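Local coordinates for protein kappa-carrageenase (Zobellia galactanivorans, PDB 5OCR) that probably hydrolyses the algal polysaccharide kappa-carrageenan, this chain being the glycoside hydrolase family 16 module of a longer protein, at residues K24-D29 and S93-T98; F125-A130 and H165-E170; Y158-N163 and A192-S197. One frame throughout, in Å; residues are numbered along the deposited sequence.

Interaction 1. Residues K24-D29 and S93-T98; sequences KWSASD and SYQKFT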
loop_
_atom_site.group_PDB
_atom_site.type_symbol
_atom_site.label_atom_id
_atom_site.label_comp_id
_atom_site.label_asym_id
_atom_site.label_seq_id
_atom_site.Cartn_x
_atom_site.Cartn_y
_atom_site.Cartn_z
ATOM N N LYS A 24 -8.615 17.506 2.931
ATOM C CA LYS A 24 -7.628 18.010 1.984
ATOM C C LYS A 24 -7.940 17.381 0.632
ATOM O O LYS A 24 -7.641 16.193 0.400
ATOM C CB LYS A 24 -6.218 17.671 2.489
ATOM C CG LYS A 24 -5.865 18.323 3.848
ATOM C CD LYS A 24 -6.104 19.835 3.944
ATOM C CE LYS A 24 -4.986 20.653 3.348
ATOM N NZ LYS A 24 -5.137 22.025 3.908
ATOM N N TRP A 25 -8.648 18.145 -0.232
ATOM C CA TRP A 25 -9.000 17.672 -1.546
ATOM C C TRP A 25 -7.837 17.284 -2.442
ATOM O O TRP A 25 -8.015 16.433 -3.278
ATOM C CB TRP A 25 -9.967 18.659 -2.208
ATOM C CG TRP A 25 -11.298 18.485 -1.544
ATOM C CD1 TRP A 25 -11.939 19.356 -0.596
ATOM C CD2 TRP A 25 -12.181 17.319 -1.676
ATOM N NE1 TRP A 25 -13.124 18.818 -0.195
ATOM C CE2 TRP A 25 -13.328 17.568 -0.786
ATOM C CE3 TRP A 25 -12.134 16.109 -2.433
ATOM C CZ2 TRP A 25 -14.386 16.671 -0.698
ATOM C CZ3 TRP A 25 -13.200 15.176 -2.280
ATOM C CH2 TRP A 25 -14.296 15.458 -1.454
ATOM N N SER A 26 -6.604 17.770 -2.165
ATOM C CA SER A 26 -5.460 17.335 -2.985
ATOM C C SER A 26 -5.085 15.882 -2.881
ATOM O O SER A 26 -4.296 15.391 -3.697
ATOM C CB SER A 26 -4.222 18.176 -2.673
ATOM O OG SER A 26 -4.074 18.130 -1.267
ATOM N N ALA A 27 -5.640 15.135 -1.903
ATOM C CA ALA A 27 -5.434 13.692 -1.997
ATOM C C ALA A 27 -6.701 12.992 -1.551
ATOM O O ALA A 27 -6.669 11.874 -1.003
ATOM C CB ALA A 27 -4.250 13.197 -1.094
ATOM N N SER A 28 -7.851 13.654 -1.751
ATOM C CA SER A 28 -9.125 12.990 -1.467
ATOM C C SER A 28 -9.913 12.850 -2.739
ATOM O O SER A 28 -9.900 13.767 -3.594
ATOM C CB SER A 28 -9.964 13.787 -0.461
ATOM O OG SER A 28 -9.258 14.036 0.739
ATOM N N ASP A 29 -10.622 11.726 -2.873
ATOM C CA ASP A 29 -11.337 11.503 -4.126
ATOM C C ASP A 29 -12.454 10.506 -3.810
ATOM O O ASP A 29 -12.174 9.407 -3.250
ATOM C CB ASP A 29 -10.353 10.951 -5.178
ATOM C CG ASP A 29 -10.838 11.173 -6.643
ATOM O OD1 ASP A 29 -12.091 11.082 -6.906
ATOM O OD2 ASP A 29 -9.927 11.368 -7.497
ATOM N N SER A 93 -0.731 10.203 -4.969
ATOM C CA SER A 93 -0.992 11.657 -4.991
ATOM C C SER A 93 0.261 12.466 -5.421
ATOM O O SER A 93 1.413 12.187 -4.970
ATOM C CB SER A 93 -1.528 12.186 -3.660
ATOM O OG SER A 93 -0.548 12.026 -2.619
ATOM N N TYR A 94 0.050 13.524 -6.195
ATOM C CA TYR A 94 1.172 14.452 -6.333
ATOM C C TYR A 94 1.494 15.126 -4.998
ATOM O O TYR A 94 2.690 15.388 -4.685
ATOM C CB TYR A 94 0.890 15.514 -7.396
ATOM C CG TYR A 94 1.167 14.998 -8.758
ATOM C CD1 TYR A 94 2.432 15.025 -9.294
ATOM C CD2 TYR A 94 0.134 14.493 -9.535
ATOM C CE1 TYR A 94 2.661 14.528 -10.572
ATOM C CE2 TYR A 94 0.346 14.005 -10.791
ATOM C CZ TYR A 94 1.608 14.001 -11.301
ATOM O OH TYR A 94 1.817 13.488 -12.515
ATOM N N GLN A 95 0.468 15.468 -4.245
ATOM C CA GLN A 95 0.639 16.220 -2.987
ATOM C C GLN A 95 1.259 15.305 -1.881
ATOM O O GLN A 95 0.828 14.138 -1.755
ATOM C CB GLN A 95 -0.694 16.791 -2.492
ATOM C CG GLN A 95 -0.562 17.602 -1.229
ATOM C CD GLN A 95 0.296 18.790 -1.362
ATOM O OE1 GLN A 95 0.201 19.543 -2.358
ATOM N NE2 GLN A 95 1.167 19.000 -0.373
ATOM N N LYS A 96 2.194 15.840 -1.113
ATOM C CA LYS A 96 2.800 15.071 0.047
ATOM C C LYS A 96 2.221 15.575 1.337
ATOM O O LYS A 96 1.810 16.767 1.462
ATOM C CB LYS A 96 4.327 15.323 0.075
ATOM C CG LYS A 96 5.022 14.635 -1.112
ATOM C CD LYS A 96 6.497 15.075 -1.127
ATOM C CE LYS A 96 7.204 14.608 -2.429
ATOM N NZ LYS A 96 7.571 13.160 -2.363
ATOM N N PHE A 97 2.210 14.707 2.357
ATOM C CA PHE A 97 1.724 15.101 3.665
ATOM C C PHE A 97 2.628 14.428 4.697
ATOM O O PHE A 97 3.267 13.479 4.426
ATOM C CB PHE A 97 0.315 14.456 3.924
ATOM C CG PHE A 97 -0.727 14.903 2.952
ATOM C CD1 PHE A 97 -1.558 15.974 3.260
ATOM C CD2 PHE A 97 -0.828 14.265 1.690
ATOM C CE1 PHE A 97 -2.507 16.391 2.307
ATOM C CE2 PHE A 97 -1.757 14.672 0.757
ATOM C CZ PHE A 97 -2.595 15.738 1.071
ATOM N N THR A 98 2.593 14.894 5.920
ATOM C CA THR A 98 3.399 14.178 6.955
ATOM C C THR A 98 2.397 13.711 8.001
ATOM O O THR A 98 2.059 12.506 8.055
ATOM C CB THR A 98 4.510 15.070 7.552
ATOM O OG1 THR A 98 5.355 15.621 6.521
ATOM C CG2 THR A 98 5.424 14.175 8.532
HETATM O O HOH W 1 -2.380 15.530 -5.330
#

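Interaction 2. Residues F125-A130 and H165-E170; sequences FDYSVA and HAVVKE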
loop_
_atom_site.group_PDB
_atom_site.type_symbol
_atom_site.label_atom_id
_atom_site.label_comp_id
_atom_site.label_asym_id
_atom_site.label_seq_id
_atom_site.Cartn_x
_atom_site.Cartn_y
_atom_site.Cartn_z
ATOM N N PHE A 125 13.676 9.155 -1.302
ATOM C CA PHE A 125 14.891 8.761 -0.549
ATOM C C PHE A 125 15.764 9.976 -0.490
ATOM O O PHE A 125 16.137 10.530 -1.551
ATOM C CB PHE A 125 15.594 7.608 -1.311
ATOM C CG PHE A 125 14.878 6.261 -1.178
ATOM C CD1 PHE A 125 15.336 5.278 -0.280
ATOM C CD2 PHE A 125 13.764 5.964 -1.967
ATOM C CE1 PHE A 125 14.672 4.065 -0.107
ATOM C CE2 PHE A 125 13.099 4.734 -1.807
ATOM C CZ PHE A 125 13.556 3.772 -0.887
ATOM N N ASP A 126 16.132 10.391 0.720
ATOM C CA ASP A 126 17.097 11.518 0.854
ATOM C C ASP A 126 18.343 10.944 1.562
ATOM O O ASP A 126 18.398 10.829 2.802
ATOM C CB ASP A 126 16.456 12.677 1.631
ATOM C CG ASP A 126 17.350 13.927 1.659
ATOM O OD1 ASP A 126 18.494 13.802 1.158
ATOM O OD2 ASP A 126 16.914 14.943 2.276
ATOM N N TYR A 127 19.323 10.543 0.737
ATOM C CA TYR A 127 20.570 9.963 1.231
ATOM C C TYR A 127 21.544 10.984 1.699
ATOM O O TYR A 127 22.604 10.587 2.180
ATOM C CB TYR A 127 21.241 9.047 0.212
ATOM C CG TYR A 127 20.597 7.685 0.145
ATOM C CD1 TYR A 127 21.019 6.632 0.978
ATOM C CD2 TYR A 127 19.562 7.435 -0.778
ATOM C CE1 TYR A 127 20.443 5.366 0.926
ATOM C CE2 TYR A 127 18.964 6.195 -0.797
ATOM C CZ TYR A 127 19.406 5.154 0.039
ATOM O OH TYR A 127 18.751 3.941 -0.007
ATOM N N SER A 128 21.148 12.264 1.667
ATOM C CA SER A 128 21.998 13.393 2.120
ATOM C C SER A 128 21.937 13.747 3.612
ATOM O O SER A 128 22.749 14.581 4.128
ATOM C CB SER A 128 21.733 14.651 1.310
ATOM O OG SER A 128 20.652 15.394 1.830
ATOM N N VAL A 129 20.999 13.139 4.314
ATOM C CA VAL A 129 20.693 13.525 5.656
ATOM C C VAL A 129 21.839 13.025 6.559
ATOM O O VAL A 129 22.695 12.185 6.155
ATOM C CB VAL A 129 19.346 12.949 6.079
ATOM C CG1 VAL A 129 18.311 13.321 5.042
ATOM C CG2 VAL A 129 19.389 11.421 6.094
ATOM N N ALA A 130 21.859 13.572 7.744
ATOM C CA ALA A 130 22.920 13.358 8.695
ATOM C C ALA A 130 22.794 12.002 9.383
ATOM O O ALA A 130 21.758 11.308 9.262
ATOM C CB ALA A 130 22.875 14.479 9.724
ATOM N N HIS A 165 8.017 1.032 7.645
ATOM C CA HIS A 165 9.330 0.707 7.026
ATOM C C HIS A 165 10.086 2.016 7.007
ATOM O O HIS A 165 9.507 3.075 6.830
ATOM C CB HIS A 165 9.209 0.258 5.575
ATOM C CG HIS A 165 8.380 -0.969 5.365
ATOM N ND1 HIS A 165 8.943 -2.202 5.107
ATOM C CD2 HIS A 165 6.994 -1.151 5.381
ATOM C CE1 HIS A 165 7.954 -3.110 4.966
ATOM N NE2 HIS A 165 6.758 -2.452 5.124
ATOM N N ALA A 166 11.395 1.935 7.240
ATOM C CA ALA A 166 12.231 3.129 7.019
ATOM C C ALA A 166 13.641 2.777 6.574
ATOM O O ALA A 166 14.092 1.694 6.718
ATOM C CB ALA A 166 12.343 3.940 8.319
ATOM N N VAL A 167 14.372 3.786 6.064
ATOM C CA VAL A 167 15.826 3.626 5.930
ATOM C C VAL A 167 16.386 4.763 6.765
ATOM O O VAL A 167 15.840 5.865 6.718
ATOM C CB VAL A 167 16.222 3.916 4.457
ATOM C CG1 VAL A 167 17.771 3.937 4.263
ATOM C CG2 VAL A 167 15.608 2.823 3.568
ATOM N N VAL A 168 17.409 4.459 7.568
ATOM C CA VAL A 168 18.012 5.439 8.496
ATOM C C VAL A 168 19.477 5.530 8.135
ATOM O O VAL A 168 20.095 4.474 7.865
ATOM C CB VAL A 168 17.793 4.951 9.923
ATOM C CG1 VAL A 168 18.536 5.864 10.926
ATOM C CG2 VAL A 168 16.306 5.051 10.184
ATOM N N LYS A 169 20.056 6.749 8.123
ATOM C CA LYS A 169 21.474 6.844 7.800
ATOM C C LYS A 169 22.318 6.333 8.978
ATOM O O LYS A 169 22.108 6.728 10.139
ATOM C CB LYS A 169 21.842 8.269 7.362
ATOM C CG LYS A 169 23.302 8.605 7.652
ATOM C CD LYS A 169 23.916 9.519 6.645
ATOM C CE LYS A 169 23.953 8.922 5.254
ATOM N NZ LYS A 169 24.112 10.168 4.515
ATOM N N GLU A 170 23.217 5.361 8.689
ATOM C CA GLU A 170 24.130 4.796 9.731
ATOM C C GLU A 170 25.489 4.552 9.130
ATOM O O GLU A 170 25.574 3.826 8.153
ATOM C CB GLU A 170 23.662 3.472 10.359
ATOM C CG GLU A 170 22.341 3.527 11.079
ATOM C CD GLU A 170 21.969 2.166 11.703
ATOM O OE1 GLU A 170 22.694 1.143 11.521
ATOM O OE2 GLU A 170 20.914 2.138 12.366
#

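Interaction 3. Residues Y158-N163 and A192-S197; sequences YDMDLN and APWDPS. Unlike the reference sequence in segment 192-197: Trp194 (reference Met). Residue 193 of segment 192-197 comes from a tag, linker or insertion.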
loop_
_atom_site.group_PDB
_atom_site.type_symbol
_atom_site.label_atom_id
_atom_site.label_comp_id
_atom_site.label_asym_id
_atom_site.label_seq_id
_atom_site.Cartn_x
_atom_site.Cartn_y
_atom_site.Cartn_z
ATOM N N TYR A 158 -7.598 -14.030 5.844
ATOM C CA TYR A 158 -8.204 -13.178 6.885
ATOM C C TYR A 158 -7.177 -12.260 7.588
ATOM O O TYR A 158 -7.552 -11.331 8.323
ATOM C CB TYR A 158 -8.808 -14.099 7.934
ATOM C CG TYR A 158 -9.993 -14.869 7.367
ATOM C CD1 TYR A 158 -11.267 -14.258 7.284
ATOM C CD2 TYR A 158 -9.852 -16.186 6.936
ATOM C CE1 TYR A 158 -12.361 -14.984 6.781
ATOM C CE2 TYR A 158 -10.958 -16.891 6.389
ATOM C CZ TYR A 158 -12.164 -16.277 6.328
ATOM O OH TYR A 158 -13.274 -16.996 5.855
ATOM N N ASP A 159 -5.896 -12.601 7.417
ATOM C CA ASP A 159 -4.819 -11.837 8.083
ATOM C C ASP A 159 -4.432 -10.622 7.227
ATOM O O ASP A 159 -4.276 -10.747 6.006
ATOM C CB ASP A 159 -3.585 -12.728 8.266
ATOM C CG ASP A 159 -3.905 -13.946 9.200
ATOM O OD1 ASP A 159 -4.443 -13.739 10.306
ATOM O OD2 ASP A 159 -3.616 -15.119 8.839
ATOM N N MET A 160 -4.184 -9.506 7.919
ATOM C CA MET A 160 -3.590 -8.347 7.218
ATOM C C MET A 160 -2.427 -7.754 7.949
ATOM O O MET A 160 -2.226 -7.990 9.134
ATOM C CB MET A 160 -4.668 -7.297 6.882
ATOM C CG MET A 160 -5.187 -6.642 8.147
ATOM S SD MET A 160 -6.774 -5.787 7.775
ATOM C CE MET A 160 -7.924 -7.050 7.284
ATOM N N ASP A 161 -1.637 -6.986 7.204
ATOM C CA ASP A 161 -0.432 -6.383 7.771
ATOM C C ASP A 161 -0.539 -4.884 7.668
ATOM O O ASP A 161 -1.114 -4.355 6.714
ATOM C CB ASP A 161 0.751 -6.815 6.925
ATOM C CG ASP A 161 0.905 -8.349 6.933
ATOM O OD1 ASP A 161 0.992 -8.879 8.054
ATOM O OD2 ASP A 161 0.849 -9.012 5.855
ATOM N N LEU A 162 -0.010 -4.212 8.683
ATOM C CA LEU A 162 -0.178 -2.791 8.837
ATOM C C LEU A 162 1.191 -2.256 9.270
ATOM O O LEU A 162 1.305 -1.620 10.298
ATOM C CB LEU A 162 -1.327 -2.385 9.792
ATOM C CG LEU A 162 -2.649 -3.167 9.611
ATOM C CD1 LEU A 162 -2.709 -4.390 10.552
ATOM C CD2 LEU A 162 -3.766 -2.234 10.045
ATOM N N ASN A 163 2.228 -2.374 8.426
ATOM C CA ASN A 163 3.612 -2.232 8.911
ATOM C C ASN A 163 4.268 -0.892 8.626
ATOM O O ASN A 163 3.747 -0.169 7.808
ATOM C CB ASN A 163 4.479 -3.247 8.146
ATOM C CG ASN A 163 4.113 -4.651 8.538
ATOM O OD1 ASN A 163 3.669 -4.879 9.657
ATOM N ND2 ASN A 163 4.395 -5.600 7.697
ATOM N N ALA A 192 -9.011 -10.396 10.609
ATOM C CA ALA A 192 -10.385 -9.868 10.463
ATOM C C ALA A 192 -11.377 -11.020 10.702
ATOM O O ALA A 192 -11.006 -12.202 10.472
ATOM C CB ALA A 192 -10.537 -9.326 9.019
ATOM N N PRO A 193 -12.602 -10.673 11.106
ATOM C CA PRO A 193 -13.631 -11.738 11.209
ATOM C C PRO A 193 -14.343 -11.953 9.859
ATOM O O PRO A 193 -15.301 -12.766 9.763
ATOM C CB PRO A 193 -14.558 -11.179 12.307
ATOM C CG PRO A 193 -14.534 -9.676 12.036
ATOM C CD PRO A 193 -13.059 -9.408 11.724
ATOM N N TRP A 194 -13.921 -11.274 8.787
ATOM C CA TRP A 194 -14.538 -11.368 7.436
ATOM C C TRP A 194 -13.416 -11.428 6.424
ATOM O O TRP A 194 -12.267 -11.114 6.749
ATOM C CB TRP A 194 -15.415 -10.095 7.158
ATOM C CG TRP A 194 -14.949 -8.870 7.918
ATOM C CD1 TRP A 194 -15.514 -8.247 9.038
ATOM C CD2 TRP A 194 -13.803 -8.013 7.550
ATOM N NE1 TRP A 194 -14.802 -7.133 9.404
ATOM C CE2 TRP A 194 -13.750 -6.945 8.541
ATOM C CE3 TRP A 194 -12.878 -8.034 6.530
ATOM C CZ2 TRP A 194 -12.767 -5.934 8.476
ATOM C CZ3 TRP A 194 -11.867 -7.063 6.506
ATOM C CH2 TRP A 194 -11.837 -6.026 7.434
ATOM N N ASP A 195 -13.735 -11.907 5.213
ATOM C CA ASP A 195 -12.736 -12.067 4.178
ATOM C C ASP A 195 -12.586 -10.683 3.498
ATOM O O ASP A 195 -13.516 -10.232 2.853
ATOM C CB ASP A 195 -13.342 -13.108 3.186
ATOM C CG ASP A 195 -12.470 -13.315 1.969
ATOM O OD1 ASP A 195 -11.585 -12.457 1.650
ATOM O OD2 ASP A 195 -12.706 -14.325 1.253
ATOM N N PRO A 196 -11.402 -10.012 3.609
ATOM C CA PRO A 196 -11.172 -8.669 3.033
ATOM C C PRO A 196 -11.295 -8.628 1.523
ATOM O O PRO A 196 -11.453 -7.521 0.965
ATOM C CB PRO A 196 -9.700 -8.280 3.463
ATOM C CG PRO A 196 -9.451 -9.251 4.634
ATOM C CD PRO A 196 -10.166 -10.563 4.237
ATOM N N SER A 197 -11.207 -9.765 0.840
ATOM C CA SER A 197 -11.304 -9.808 -0.596
ATOM C C SER A 197 -12.756 -9.766 -1.050
ATOM O O SER A 197 -12.955 -9.658 -2.239
ATOM C CB SER A 197 -10.594 -11.072 -1.154
ATOM O OG SER A 197 -11.350 -12.289 -0.963
#

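Interaction 1. Residues K24-D29 and S93-T98
The phenyl ring of Phe97 is approached obliquely by three groups of the segment 24-29, each meeting a different atom at its outer end. The methyl of Ala27 comes closest, Ala27 CB lying 3.4 Å from Phe97 CE2; Lys24 CB lies 3.9 Å from Phe97 CE1, and the hydroxyl of Ser26 approaches with OG 3.7 Å from Phe97 CZ. With CG of Phe97 anti to its carbonyl carbon (chi1 -62°), the ring reaches across to these partners. Lys24 contributes only the base of its chain, which then bends away. Gln95 lies alongside Ser26, the nearest approach being Gln95 CG to Ser26 OG at 3.6 Å, while Ser93 CB lies 3.9 Å from Ala27 CB. A water provides the polar link, accepting from Gln95 N at 3.0 Å and donating to Ser26 O. Within its own segment, Lys24 O is gripped from opposite faces by Ala27 N and Ser28 OG, which probably helps to hold the bend. Ser93 OG donates to Gln95 O at the corner where the other segment turns. The contact thus fastens the loop after strand 21-23 to the end of strand 86-97, with Ala27 and Phe97 both resting on Val282 of strand 273-285 and Val235 of strand 233-241.

Interaction 2. Residues F125-A130 and H165-E170
Lys169, on the later part of strand 159-170 of the jellyroll, reaches across to the type I beta turn running from Asp126 to Val129 and places its ammonium group between two main-chain oxygens of that turn. Lys169 NZ donates to Tyr127 O at 2.8 Å and to Val129 O at 3.0 Å. The two acceptors are used differently: the first bond is tilted out of its carbonyl plane, whereas the second runs nearly along the C=O axis. The side chain leaves the strand with CG roughly anti to the backbone N, passes through a second torsion short of fully extended (chi2 147°) and then folds back at chi3 (-62°), which carries NZ over to the turn. The side chain is modelled in two conformers, and the double grip is described for one of them. Where it forms, the carbonyl dipoles would probably help to stabilise the ammonium charge.

Along its aliphatic length the lysine runs antiparallel to the Val129 side chain, Lys169 CB standing 4.2 Å from Val129 CG2, and Lys169 CG comes within 3.5 Å of Ala130 O. The turn itself is braced from inside by an Asx turn: Asp126 OD1 accepts from Ser128 N, met from above the carboxylate plane, and from Ser128 OG on its syn lone pair at 2.8 Å. Two residues earlier on the strand, Val167 points toward the loop, its CG1 near Tyr127 OH. Phe125, whose ring also stacks with Tyr136, crosses it at about a right angle, with Phe125 CE1 4.0 Å from Val167 CG2.

Interaction 3. Residues Y158-N163 and A192-S197
Met160 packs its terminal methyl against three residues of the segment 192-197, with Met160 CE 3.8 Å from Pro196 CG, 3.9 Å from Ala192 CB and 4.0 Å from Trp194 CZ3. Its CG lies between the backbone N and the carbonyl carbon (chi1 69°), and a bend at chi3 turns the methyl toward these partners. It meets the indole obliquely and crosses Pro196 at a slant; Ala192 CB also lies over one face of the Trp194 ring, beside Pro193 CD. Trp194 replaces a methionine of the reference sequence, and Pro193 belongs to an insertion. Tyr158 approaches differently, edge on: Trp194 O lies near its ring plane, 3.3 Å from Tyr158 CD1. Its backbone makes the bond that joins the segments, Ala192 N to Tyr158 O at 2.9 Å and almost straight (178°). Asp195 touches the same ring, its CB 4.2 Å from Tyr158 CE1, and forms an Asx turn, Asp195 OD1 taking Ser197 N at 2.8 Å and Ser197 OG at 2.6 Å from the same face of the carboxylate. An alanine here would remove that acceptor, is likely to leave both Ser197 donors without their mate, and could let the bend around Pro196 shift against Met160. The chemistry therefore divides the work: apolar contacts seat the loop on strand 159-161, one directional backbone bond sets its position, and a carboxylate of the loop itself holds its shape.

In the fold
Interactions 2 and 3 share strand 159-170, one near each end, with centres about 31 Å apart on opposite sides of the chain's centre; their segments alternate along the sequence, and each ties a loop to that strand. Interaction 1 closes before either opens; its centre lies about 24 Å from that of interaction 2 and about 26 Å from that of interaction 3, with nearest atoms about 7 Å and about 13 Å away. It is the one that leads toward bound metal: segment 24-29 runs directly into Glu30, which shares one magnesium site with Gly66 and Asp278, and Phe31, which shares another with Gly66. Together the three contacts fasten loops to strands at separate points of the family 16 jellyroll.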